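Local coordinates for protein probable transcriptional regulator (PDB 3HIM) that probably binds regulatory DNA sequences and controls transcription as a dimeric, all-helical member of the TetR family, at residues A19-A24 and Y54-T59; E27-K32 and E61-A66; Y65-E70 and A111-Y116; Y116-L121 and A127-I132. All coordinates share one frame; numbering follows the deposited sequence.

Interaction 1. Residues A19-A24 and Y54-T59; sequences ARIRAA and YPHYKT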
loop_
_atom_site.group_PDB
_atom_site.type_symbol
_atom_site.label_atom_id
_atom_site.label_comp_id
_atom_site.label_asym_id
_atom_site.label_seq_id
_atom_site.Cartn_x
_atom_site.Cartn_y
_atom_site.Cartn_z
ATOM N N ALA B 19 -0.440 10.669 24.437
ATOM C CA ALA B 19 -1.219 9.722 23.648
ATOM C C ALA B 19 -2.397 10.420 22.985
ATOM O O ALA B 19 -2.706 10.161 21.828
ATOM C CB ALA B 19 -1.697 8.547 24.507
ATOM N N ARG B 20 -3.036 11.322 23.729
ATOM C CA ARG B 20 -4.179 12.093 23.230
ATOM C C ARG B 20 -3.749 13.041 22.094
ATOM O O ARG B 20 -4.480 13.230 21.113
ATOM C CB ARG B 20 -4.811 12.891 24.392
ATOM C CG ARG B 20 -5.981 13.797 24.050
ATOM C CD ARG B 20 -6.648 14.307 25.333
ATOM N NE ARG B 20 -7.681 15.321 25.097
ATOM C CZ ARG B 20 -7.451 16.635 24.992
ATOM N NH1 ARG B 20 -6.213 17.127 25.085
ATOM N NH2 ARG B 20 -8.466 17.475 24.779
ATOM N N ILE B 21 -2.588 13.658 22.245
ATOM C CA ILE B 21 -2.068 14.555 21.191
ATOM C C ILE B 21 -1.777 13.760 19.914
ATOM O O ILE B 21 -2.130 14.200 18.818
ATOM C CB ILE B 21 -0.834 15.361 21.678
ATOM C CG1 ILE B 21 -1.267 16.368 22.761
ATOM C CG2 ILE B 21 -0.099 16.085 20.483
ATOM C CD1 ILE B 21 -0.149 16.765 23.727
ATOM N N ARG B 22 -1.180 12.577 20.074
ATOM C CA ARG B 22 -0.861 11.706 18.940
ATOM C C ARG B 22 -2.119 11.257 18.213
ATOM O O ARG B 22 -2.171 11.339 16.978
ATOM C CB ARG B 22 -0.042 10.486 19.371
ATOM C CG ARG B 22 1.293 10.819 19.971
ATOM C CD ARG B 22 2.221 9.625 19.944
ATOM N NE ARG B 22 1.750 8.486 20.725
ATOM C CZ ARG B 22 1.822 8.394 22.058
ATOM N NH1 ARG B 22 2.306 9.398 22.788
ATOM N NH2 ARG B 22 1.398 7.299 22.667
ATOM N N ALA B 23 -3.131 10.804 18.966
ATOM C CA ALA B 23 -4.405 10.422 18.345
ATOM C C ALA B 23 -4.986 11.600 17.552
ATOM O O ALA B 23 -5.379 11.442 16.387
ATOM C CB ALA B 23 -5.405 9.909 19.381
ATOM N N ALA B 24 -5.009 12.789 18.162
ATOM C CA ALA B 24 -5.565 13.956 17.468
ATOM C C ALA B 24 -4.722 14.318 16.251
ATOM O O ALA B 24 -5.264 14.688 15.204
ATOM C CB ALA B 24 -5.688 15.161 18.404
ATOM N N TYR B 54 3.758 21.678 23.191
ATOM C CA TYR B 54 5.209 21.893 23.264
ATOM C C TYR B 54 5.941 21.093 24.356
ATOM O O TYR B 54 7.039 20.611 24.113
ATOM C CB TYR B 54 5.520 23.396 23.361
ATOM C CG TYR B 54 6.979 23.767 23.158
ATOM C CD1 TYR B 54 7.558 23.731 21.891
ATOM C CD2 TYR B 54 7.772 24.185 24.230
ATOM C CE1 TYR B 54 8.897 24.088 21.701
ATOM C CE2 TYR B 54 9.102 24.545 24.050
ATOM C CZ TYR B 54 9.654 24.492 22.786
ATOM O OH TYR B 54 10.967 24.840 22.597
ATOM N N PRO B 55 5.333 20.941 25.551
ATOM C CA PRO B 55 5.944 20.100 26.601
ATOM C C PRO B 55 6.159 18.654 26.197
ATOM O O PRO B 55 7.063 18.002 26.717
ATOM C CB PRO B 55 4.906 20.141 27.724
ATOM C CG PRO B 55 4.206 21.440 27.530
ATOM C CD PRO B 55 4.130 21.632 26.052
ATOM N N HIS B 56 5.319 18.163 25.292
ATOM C CA HIS B 56 5.326 16.765 24.883
ATOM C C HIS B 56 6.055 16.604 23.563
ATOM O O HIS B 56 6.819 15.666 23.384
ATOM C CB HIS B 56 3.896 16.243 24.768
ATOM C CG HIS B 56 3.157 16.220 26.070
ATOM N ND1 HIS B 56 2.224 17.179 26.415
ATOM C CD2 HIS B 56 3.208 15.352 27.109
ATOM C CE1 HIS B 56 1.736 16.904 27.612
ATOM N NE2 HIS B 56 2.316 15.801 28.057
ATOM N N TYR B 57 5.811 17.539 22.648
ATOM C CA TYR B 57 6.427 17.523 21.337
ATOM C C TYR B 57 6.882 18.931 20.982
ATOM O O TYR B 57 6.064 19.820 20.768
ATOM C CB TYR B 57 5.450 16.926 20.304
ATOM C CG TYR B 57 5.011 15.541 20.716
ATOM C CD1 TYR B 57 5.899 14.468 20.627
ATOM C CD2 TYR B 57 3.736 15.309 21.240
ATOM C CE1 TYR B 57 5.539 13.197 21.026
ATOM C CE2 TYR B 57 3.352 14.029 21.638
ATOM C CZ TYR B 57 4.273 12.981 21.522
ATOM O OH TYR B 57 3.950 11.719 21.909
ATOM N N LYS B 58 8.195 19.129 20.959
ATOM C CA LYS B 58 8.769 20.452 20.725
ATOM C C LYS B 58 8.679 20.826 19.240
ATOM O O LYS B 58 8.665 22.000 18.887
ATOM C CB LYS B 58 10.215 20.505 21.231
ATOM N N THR B 59 8.613 19.816 18.373
ATOM C CA THR B 59 8.505 20.042 16.928
ATOM C C THR B 59 7.417 19.147 16.351
ATOM O O THR B 59 7.058 18.113 16.967
ATOM C CB THR B 59 9.846 19.777 16.184
ATOM O OG1 THR B 59 10.085 18.365 16.069
ATOM C CG2 THR B 59 11.033 20.424 16.923
#
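Tyr57 and Arg22 meet because both leave their backbones with CG anti to the carbonyl carbon (chi1 -57° and -62°) and because the arginine chain then bends at chi3, bringing its guanidinium round to the phenol. NH1 of Arg22 donates to OH of Tyr57 over 3.0 Å, with an N-H...O angle of 155° and the oxygen at the guanidinium edge, near its plane. The two flat groups stand almost perpendicular to each other, while Arg22 CG packs obliquely on the ring, 4.0 Å from Tyr57 CZ. Ala19 CA of the same helix lies over one face of the guanidinium, toward its rim. The other terminal nitrogen, NH2, forms a salt bridge with Glu70, so one guanidinium joins helix 16-32 both to the loop and to helix 60-82. That loop closes the predicted helix-turn-helix of this TetR-family protein, and 54-59 leads from it into helix 60-82, with Thr59 as N-cap. A leucine in place of Arg22 would probably leave Glu70 without its charge mate, Tyr57 OH without this donor and the phenol freer to turn. Beside the polar pair, Ile21 supplies two branches to the apolar part of the contact. Its CG2 lies 4.0 Å from Tyr57 CD2, the two side chains running past each other in opposite directions. Its CD1 reaches His56, whose side chain it crosses at about a right angle, and comes within 3.6 Å of ND1, a buried nitrogen with no polar partner in the model.

Interaction 2. Residues E27-K32 and E61-A66; sequences EVFAAK and ESLLYA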
loop_
_atom_site.group_PDB
_atom_site.type_symbol
_atom_site.label_atom_id
_atom_site.label_comp_id
_atom_site.label_asym_id
_atom_site.label_seq_id
_atom_site.Cartn_x
_atom_site.Cartn_y
_atom_site.Cartn_z
ATOM N N GLU B 27 -5.585 12.025 13.230
ATOM C CA GLU B 27 -6.793 12.518 12.589
ATOM C C GLU B 27 -6.502 13.779 11.750
ATOM O O GLU B 27 -6.878 13.843 10.584
ATOM C CB GLU B 27 -7.886 12.767 13.639
ATOM N N VAL B 28 -5.796 14.750 12.328
ATOM C CA VAL B 28 -5.509 16.005 11.634
ATOM C C VAL B 28 -4.540 15.768 10.474
ATOM O O VAL B 28 -4.748 16.293 9.366
ATOM C CB VAL B 28 -4.990 17.123 12.595
ATOM C CG1 VAL B 28 -4.583 18.368 11.821
ATOM C CG2 VAL B 28 -6.058 17.505 13.618
ATOM N N PHE B 29 -3.498 14.968 10.714
ATOM C CA PHE B 29 -2.554 14.626 9.654
ATOM C C PHE B 29 -3.283 13.940 8.492
ATOM O O PHE B 29 -3.048 14.266 7.333
ATOM C CB PHE B 29 -1.397 13.760 10.162
ATOM C CG PHE B 29 -0.395 14.495 11.037
ATOM C CD1 PHE B 29 -0.298 15.897 11.029
ATOM C CD2 PHE B 29 0.479 13.769 11.859
ATOM C CE1 PHE B 29 0.638 16.550 11.829
ATOM C CE2 PHE B 29 1.427 14.416 12.654
ATOM C CZ PHE B 29 1.498 15.811 12.644
ATOM N N ALA B 30 -4.189 13.020 8.815
ATOM C CA ALA B 30 -5.027 12.371 7.804
ATOM C C ALA B 30 -5.987 13.336 7.083
ATOM O O ALA B 30 -6.257 13.155 5.896
ATOM C CB ALA B 30 -5.783 11.203 8.400
ATOM N N ALA B 31 -6.488 14.355 7.787
ATOM C CA ALA B 31 -7.450 15.312 7.194
ATOM C C ALA B 31 -6.831 16.453 6.357
ATOM O O ALA B 31 -7.264 16.699 5.226
ATOM C CB ALA B 31 -8.387 15.877 8.263
ATOM N N LYS B 32 -5.828 17.141 6.899
ATOM C CA LYS B 32 -5.277 18.346 6.268
ATOM C C LYS B 32 -3.961 18.099 5.526
ATOM O O LYS B 32 -3.442 19.000 4.851
ATOM C CB LYS B 32 -5.081 19.449 7.317
ATOM N N GLU B 61 7.912 17.362 13.755
ATOM C CA GLU B 61 8.604 16.153 13.328
ATOM C C GLU B 61 8.744 15.169 14.474
ATOM O O GLU B 61 8.707 13.958 14.254
ATOM C CB GLU B 61 9.976 16.483 12.725
ATOM C CG GLU B 61 10.700 15.262 12.120
ATOM C CD GLU B 61 11.477 14.450 13.152
ATOM O OE1 GLU B 61 11.695 14.942 14.284
ATOM O OE2 GLU B 61 11.885 13.307 12.841
ATOM N N SER B 62 8.896 15.707 15.690
ATOM C CA SER B 62 9.019 14.893 16.886
ATOM C C SER B 62 7.722 14.126 17.091
ATOM O O SER B 62 7.740 12.974 17.522
ATOM C CB SER B 62 9.334 15.755 18.117
ATOM O OG SER B 62 8.178 16.415 18.614
ATOM N N LEU B 63 6.607 14.773 16.762
ATOM C CA LEU B 63 5.283 14.208 16.957
ATOM C C LEU B 63 5.001 13.130 15.906
ATOM O O LEU B 63 4.405 12.079 16.219
ATOM C CB LEU B 63 4.234 15.320 16.903
ATOM C CG LEU B 63 2.743 14.935 16.925
ATOM C CD1 LEU B 63 2.392 14.032 18.106
ATOM C CD2 LEU B 63 1.894 16.200 16.941
ATOM N N LEU B 64 5.428 13.392 14.665
ATOM C CA LEU B 64 5.328 12.396 13.607
ATOM C C LEU B 64 6.169 11.150 13.952
ATOM O O LEU B 64 5.709 10.010 13.796
ATOM C CB LEU B 64 5.772 12.984 12.260
ATOM C CG LEU B 64 5.918 11.955 11.132
ATOM C CD1 LEU B 64 4.528 11.489 10.686
ATOM C CD2 LEU B 64 6.716 12.540 9.966
ATOM N N TYR B 65 7.401 11.383 14.419
ATOM C CA TYR B 65 8.286 10.309 14.836
ATOM C C TYR B 65 7.643 9.490 15.941
ATOM O O TYR B 65 7.643 8.257 15.863
ATOM C CB TYR B 65 9.636 10.856 15.287
ATOM C CG TYR B 65 10.519 9.803 15.943
ATOM C CD1 TYR B 65 10.912 8.654 15.240
ATOM C CD2 TYR B 65 10.935 9.945 17.274
ATOM C CE1 TYR B 65 11.707 7.672 15.837
ATOM C CE2 TYR B 65 11.743 8.974 17.885
ATOM C CZ TYR B 65 12.120 7.843 17.150
ATOM O OH TYR B 65 12.898 6.885 17.726
ATOM N N ALA B 66 7.078 10.155 16.956
ATOM C CA ALA B 66 6.366 9.415 18.001
ATOM C C ALA B 66 5.256 8.538 17.406
ATOM O O ALA B 66 5.151 7.371 17.739
ATOM C CB ALA B 66 5.804 10.354 19.084
#
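In TetR regulators the helix before the helix-turn-helix packs on the long connecting helix after it; here the last turns of helix 16-32 meet the first turns of helix 60-82. Phe29 does most of the work. Its CB points at helix 60-82, and with CG anti to the carbonyl carbon (chi1 -72°) the ring extends across the gap between two helices whose nearest CA atoms, those of Phe29 and Leu64, are 9.1 Å apart. The far end of the ring arrives between two consecutive leucines. CZ of Phe29 lies 4.3 Å from CD2 of Leu63, an apolar contact of methyl on ring carbon, while CE2 of Phe29 comes to 4.5 Å from CA of Leu64, the nearest atom of that leucine, whose side chain is only slightly farther away. Both approaches are oblique to the ring plane. No hydrogen bond crosses the contact, which is apolar and buried, with Phe29 giving more than half of the surface lost between the two segments. Other parts of the fold complete the surroundings: Tyr34 packs edge-to-face with Phe29, and Ile42 of helix 39-45 touches both Phe29 and Leu63. Helix 108-116 joins from the C-terminal domain, where Val113 packs on Phe29 and on Leu64.

Interaction 3. Residues Y65-E70 and A111-Y116; sequences YAISLE and ARVGQY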
loop_
_atom_site.group_PDB
_atom_site.type_symbol
_atom_site.label_atom_id
_atom_site.label_comp_id
_atom_site.label_asym_id
_atom_site.label_seq_id
_atom_site.Cartn_x
_atom_site.Cartn_y
_atom_site.Cartn_z
ATOM N N TYR B 65 7.401 11.383 14.419
ATOM C CA TYR B 65 8.286 10.309 14.836
ATOM C C TYR B 65 7.643 9.490 15.941
ATOM O O TYR B 65 7.643 8.257 15.863
ATOM C CB TYR B 65 9.636 10.856 15.287
ATOM C CG TYR B 65 10.519 9.803 15.943
ATOM C CD1 TYR B 65 10.912 8.654 15.240
ATOM C CD2 TYR B 65 10.935 9.945 17.274
ATOM C CE1 TYR B 65 11.707 7.672 15.837
ATOM C CE2 TYR B 65 11.743 8.974 17.885
ATOM C CZ TYR B 65 12.120 7.843 17.150
ATOM O OH TYR B 65 12.898 6.885 17.726
ATOM N N ALA B 66 7.078 10.155 16.956
ATOM C CA ALA B 66 6.366 9.415 18.001
ATOM C C ALA B 66 5.256 8.538 17.406
ATOM O O ALA B 66 5.151 7.371 17.739
ATOM C CB ALA B 66 5.804 10.354 19.084
ATOM N N ILE B 67 4.445 9.097 16.522
ATOM C CA ILE B 67 3.358 8.342 15.881
ATOM C C ILE B 67 3.924 7.135 15.114
ATOM O O ILE B 67 3.445 6.025 15.246
ATOM C CB ILE B 67 2.499 9.274 14.969
ATOM C CG1 ILE B 67 1.706 10.271 15.823
ATOM C CG2 ILE B 67 1.544 8.487 14.066
ATOM C CD1 ILE B 67 1.141 11.450 15.051
ATOM N N SER B 68 4.985 7.359 14.352
ATOM C CA SER B 68 5.531 6.335 13.479
ATOM C C SER B 68 6.223 5.218 14.292
ATOM O O SER B 68 6.096 4.025 13.986
ATOM C CB SER B 68 6.487 6.982 12.473
ATOM O OG SER B 68 6.965 6.018 11.558
ATOM N N LEU B 69 6.938 5.611 15.332
ATOM C CA LEU B 69 7.578 4.668 16.244
ATOM C C LEU B 69 6.538 3.786 16.926
ATOM O O LEU B 69 6.649 2.551 16.945
ATOM C CB LEU B 69 8.374 5.445 17.295
ATOM C CG LEU B 69 9.120 4.682 18.380
ATOM C CD1 LEU B 69 10.287 3.871 17.778
ATOM C CD2 LEU B 69 9.626 5.688 19.427
ATOM N N GLU B 70 5.515 4.443 17.469
ATOM C CA GLU B 70 4.444 3.769 18.180
ATOM C C GLU B 70 3.867 2.709 17.261
ATOM O O GLU B 70 3.814 1.536 17.629
ATOM C CB GLU B 70 3.380 4.788 18.592
ATOM C CG GLU B 70 2.093 4.229 19.219
ATOM C CD GLU B 70 1.245 5.328 19.882
ATOM O OE1 GLU B 70 0.916 6.360 19.238
ATOM O OE2 GLU B 70 0.906 5.156 21.063
ATOM N N ALA B 111 -1.413 3.731 10.824
ATOM C CA ALA B 111 -0.464 3.083 9.888
ATOM C C ALA B 111 -0.148 3.998 8.703
ATOM O O ALA B 111 1.018 4.165 8.346
ATOM C CB ALA B 111 -0.998 1.752 9.405
ATOM N N ARG B 112 -1.179 4.599 8.113
ATOM C CA ARG B 112 -0.978 5.524 7.005
ATOM C C ARG B 112 -0.040 6.692 7.351
ATOM O O ARG B 112 0.873 7.006 6.587
ATOM C CB ARG B 112 -2.325 6.029 6.488
ATOM C CG ARG B 112 -3.020 5.000 5.606
ATOM C CD ARG B 112 -4.330 5.501 5.029
ATOM N NE ARG B 112 -5.469 4.959 5.770
ATOM C CZ ARG B 112 -6.357 5.700 6.417
ATOM N NH1 ARG B 112 -6.248 7.025 6.396
ATOM N NH2 ARG B 112 -7.364 5.124 7.073
ATOM N N VAL B 113 -0.258 7.316 8.507
ATOM C CA VAL B 113 0.535 8.475 8.918
ATOM C C VAL B 113 1.995 8.044 9.137
ATOM O O VAL B 113 2.928 8.689 8.647
ATOM C CB VAL B 113 -0.069 9.189 10.173
ATOM C CG1 VAL B 113 0.889 10.222 10.723
ATOM C CG2 VAL B 113 -1.428 9.852 9.825
ATOM N N GLY B 114 2.163 6.926 9.838
ATOM C CA GLY B 114 3.462 6.307 10.027
ATOM C C GLY B 114 4.181 5.958 8.742
ATOM O O GLY B 114 5.371 6.192 8.640
ATOM N N GLN B 115 3.470 5.386 7.770
ATOM C CA GLN B 115 4.101 4.918 6.534
ATOM C C GLN B 115 4.346 6.025 5.491
ATOM O O GLN B 115 5.399 6.067 4.880
ATOM C CB GLN B 115 3.297 3.771 5.902
ATOM N N TYR B 116 3.381 6.923 5.302
ATOM C CA TYR B 116 3.385 7.775 4.115
ATOM C C TYR B 116 4.217 9.040 4.297
ATOM O O TYR B 116 4.590 9.686 3.314
ATOM C CB TYR B 116 1.957 8.139 3.661
ATOM C CG TYR B 116 1.001 6.981 3.347
ATOM C CD1 TYR B 116 1.437 5.651 3.303
ATOM C CD2 TYR B 116 -0.345 7.233 3.068
ATOM C CE1 TYR B 116 0.553 4.606 3.019
ATOM C CE2 TYR B 116 -1.236 6.199 2.771
ATOM C CZ TYR B 116 -0.782 4.887 2.763
ATOM O OH TYR B 116 -1.665 3.865 2.468
#
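Val113 is the first residue of 111-116 to touch helix 60-82: its CG1 packs 3.8 Å from CG2 of Ile67, the two branched side chains crossing at a slant. In both residues the touching methyl is the branch anti to the backbone N (chi1 170° for Val113), and each CB is directed at the opposing helix. Gly114 follows, and here the helices come very close, with its CA only 4.0 Å from CA of Ser68. Backbone faces backbone at this point, and CB of Ser68 rests 3.9 Å from CA of the glycine. Such a close helix crossing joins the two domains of the TetR fold, since 65-70 continues out of the N-terminal, DNA-binding part while helix 108-116 belongs to the C-terminal part, which in this family usually binds ligands and forms the dimer. The carbonyl of Gly114 then takes a weak hydrogen bond from Ser68, with 3.3 Å between OG and O, where Ile129 of helix 123-149 also packs on the serine. Two residues on, Tyr116 turns to the dimer partner, where its ring packs edge-to-face with Tyr116 of the second subunit.

Interaction 4. Residues Y116-L121 and A127-I132; sequences YELRSL and AIIADI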
loop_
_atom_site.group_PDB
_atom_site.type_symbol
_atom_site.label_atom_id
_atom_site.label_comp_id
_atom_site.label_asym_id
_atom_site.label_seq_id
_atom_site.Cartn_x
_atom_site.Cartn_y
_atom_site.Cartn_z
ATOM N N TYR B 116 3.381 6.923 5.302
ATOM C CA TYR B 116 3.385 7.775 4.115
ATOM C C TYR B 116 4.217 9.040 4.297
ATOM O O TYR B 116 4.590 9.686 3.314
ATOM C CB TYR B 116 1.957 8.139 3.661
ATOM C CG TYR B 116 1.001 6.981 3.347
ATOM C CD1 TYR B 116 1.437 5.651 3.303
ATOM C CD2 TYR B 116 -0.345 7.233 3.068
ATOM C CE1 TYR B 116 0.553 4.606 3.019
ATOM C CE2 TYR B 116 -1.236 6.199 2.771
ATOM C CZ TYR B 116 -0.782 4.887 2.763
ATOM O OH TYR B 116 -1.665 3.865 2.468
ATOM N N GLU B 117 4.518 9.388 5.545
ATOM C CA GLU B 117 5.302 10.595 5.815
ATOM C C GLU B 117 6.751 10.323 6.286
ATOM O O GLU B 117 7.346 11.158 6.968
ATOM C CB GLU B 117 4.563 11.507 6.805
ATOM C CG GLU B 117 3.074 11.647 6.556
ATOM C CD GLU B 117 2.712 12.661 5.473
ATOM O OE1 GLU B 117 3.618 13.175 4.773
ATOM O OE2 GLU B 117 1.496 12.962 5.336
ATOM N N LEU B 118 7.315 9.174 5.911
ATOM C CA LEU B 118 8.686 8.808 6.306
ATOM C C LEU B 118 9.736 9.778 5.799
ATOM O O LEU B 118 10.769 9.981 6.451
ATOM C CB LEU B 118 9.051 7.411 5.824
ATOM C CG LEU B 118 8.327 6.254 6.511
ATOM C CD1 LEU B 118 8.436 5.006 5.638
ATOM C CD2 LEU B 118 8.879 6.009 7.917
ATOM N N ARG B 119 9.445 10.364 4.646
ATOM C CA ARG B 119 10.277 11.381 4.011
ATOM C C ARG B 119 10.442 12.603 4.907
ATOM O O ARG B 119 11.373 13.389 4.710
ATOM C CB ARG B 119 9.653 11.824 2.678
ATOM C CG ARG B 119 8.321 12.554 2.863
ATOM C CD ARG B 119 7.661 12.997 1.570
ATOM N NE ARG B 119 6.267 13.333 1.844
ATOM C CZ ARG B 119 5.222 12.822 1.209
ATOM N NH1 ARG B 119 5.385 11.969 0.210
ATOM N NH2 ARG B 119 4.002 13.189 1.559
ATOM N N SER B 120 9.528 12.770 5.864
ATOM C CA SER B 120 9.557 13.924 6.757
ATOM C C SER B 120 10.355 13.676 8.037
ATOM O O SER B 120 10.551 14.594 8.823
ATOM C CB SER B 120 8.139 14.360 7.119
ATOM O OG SER B 120 7.514 15.010 6.037
ATOM N N LEU B 121 10.822 12.451 8.250
ATOM C CA LEU B 121 11.530 12.120 9.486
ATOM C C LEU B 121 12.961 12.615 9.423
ATOM O O LEU B 121 13.584 12.572 8.373
ATOM C CB LEU B 121 11.507 10.610 9.734
ATOM C CG LEU B 121 10.149 9.948 10.037
ATOM C CD1 LEU B 121 10.320 8.442 10.214
ATOM C CD2 LEU B 121 9.500 10.537 11.276
ATOM N N ALA B 127 16.423 6.296 10.484
ATOM C CA ALA B 127 17.223 5.074 10.679
ATOM C C ALA B 127 16.591 4.142 11.719
ATOM O O ALA B 127 16.689 2.931 11.596
ATOM C CB ALA B 127 18.648 5.396 11.066
ATOM N N ILE B 128 15.935 4.698 12.736
ATOM C CA ILE B 128 15.328 3.855 13.769
ATOM C C ILE B 128 14.084 3.135 13.232
ATOM O O ILE B 128 13.868 1.948 13.497
ATOM C CB ILE B 128 14.969 4.678 15.018
ATOM C CG1 ILE B 128 16.241 5.099 15.772
ATOM C CG2 ILE B 128 13.997 3.917 15.945
ATOM C CD1 ILE B 128 15.974 6.293 16.757
ATOM N N ILE B 129 13.277 3.865 12.471
ATOM C CA ILE B 129 12.062 3.312 11.895
ATOM C C ILE B 129 12.401 2.221 10.876
ATOM O O ILE B 129 11.771 1.162 10.860
ATOM C CB ILE B 129 11.184 4.424 11.258
ATOM C CG1 ILE B 129 10.676 5.395 12.348
ATOM C CG2 ILE B 129 10.036 3.819 10.444
ATOM C CD1 ILE B 129 9.812 4.776 13.507
ATOM N N ALA B 130 13.398 2.479 10.033
ATOM C CA ALA B 130 13.786 1.513 8.995
ATOM C C ALA B 130 14.255 0.229 9.666
ATOM O O ALA B 130 13.947 -0.872 9.208
ATOM C CB ALA B 130 14.885 2.091 8.073
ATOM N N ASP B 131 14.971 0.377 10.779
ATOM C CA ASP B 131 15.416 -0.784 11.525
ATOM C C ASP B 131 14.248 -1.616 12.050
ATOM O O ASP B 131 14.282 -2.835 11.951
ATOM C CB ASP B 131 16.336 -0.399 12.664
ATOM C CG ASP B 131 16.894 -1.602 13.361
ATOM O OD1 ASP B 131 17.515 -2.435 12.671
ATOM O OD2 ASP B 131 16.707 -1.738 14.582
ATOM N N ILE B 132 13.217 -0.961 12.589
ATOM C CA ILE B 132 11.999 -1.669 13.025
ATOM C C ILE B 132 11.278 -2.360 11.853
ATOM O O ILE B 132 10.783 -3.480 12.003
ATOM C CB ILE B 132 11.024 -0.753 13.793
ATOM C CG1 ILE B 132 11.729 -0.185 15.032
ATOM C CG2 ILE B 132 9.754 -1.531 14.208
ATOM C CD1 ILE B 132 11.062 1.018 15.642
#
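Ile129 of helix 123-149 receives two leucines, Leu118 and Leu121, from the connection that follows helix 108-116 in the C-terminal domain of the TetR fold. This connection contains a short 3-10 turn, residues 118-120, and here it packs back against the helix that comes next in the chain. The interactions across the contact are purely apolar. CD2 of Leu118 presses on CG2 of Ile129 at 3.5 Å, whereas CD1 of Leu121 meets CG1 of the same isoleucine at 3.7 Å, its side chain crossing that of Ile129 at about a right angle. The leucines therefore use separate branches of one residue, and all three CB atoms point across the contact. No polar bond crosses between the two segments; those described next run within the connection. Backbone bonds from Ser120 N to Glu117 O and from Leu121 N to Leu118 O hold the turn that brings both leucines to the same helix. Arg119, on the turn, packs on Ala30 of the second subunit and forms a salt bridge with Glu117. Its hydrogen-bond component is weak: NH2 of Arg119 lies 3.2 Å from OE1 of Glu117, with an N-H...O angle of 123°.

The four contacts form a continuous path from the predicted DNA-binding domain into the C-terminal domain. Interactions 1 and 2, with centres 9 Å apart, both use helix 16-32, and their segments alternate along the chain. Interaction 2 then shares helix 60-82, including Tyr65 and Ala66, with interaction 3, whose centre is 8 Å away. Interaction 4 follows in series, its centre 8 Å from that of interaction 3, with which it shares Tyr116. Interactions 1 and 4, 18 Å apart between centres, do not touch. Helix 60-82 thus links the two domains, an arrangement consistent with the family's passing of structural changes from the C-terminal domain to the DNA-binding end.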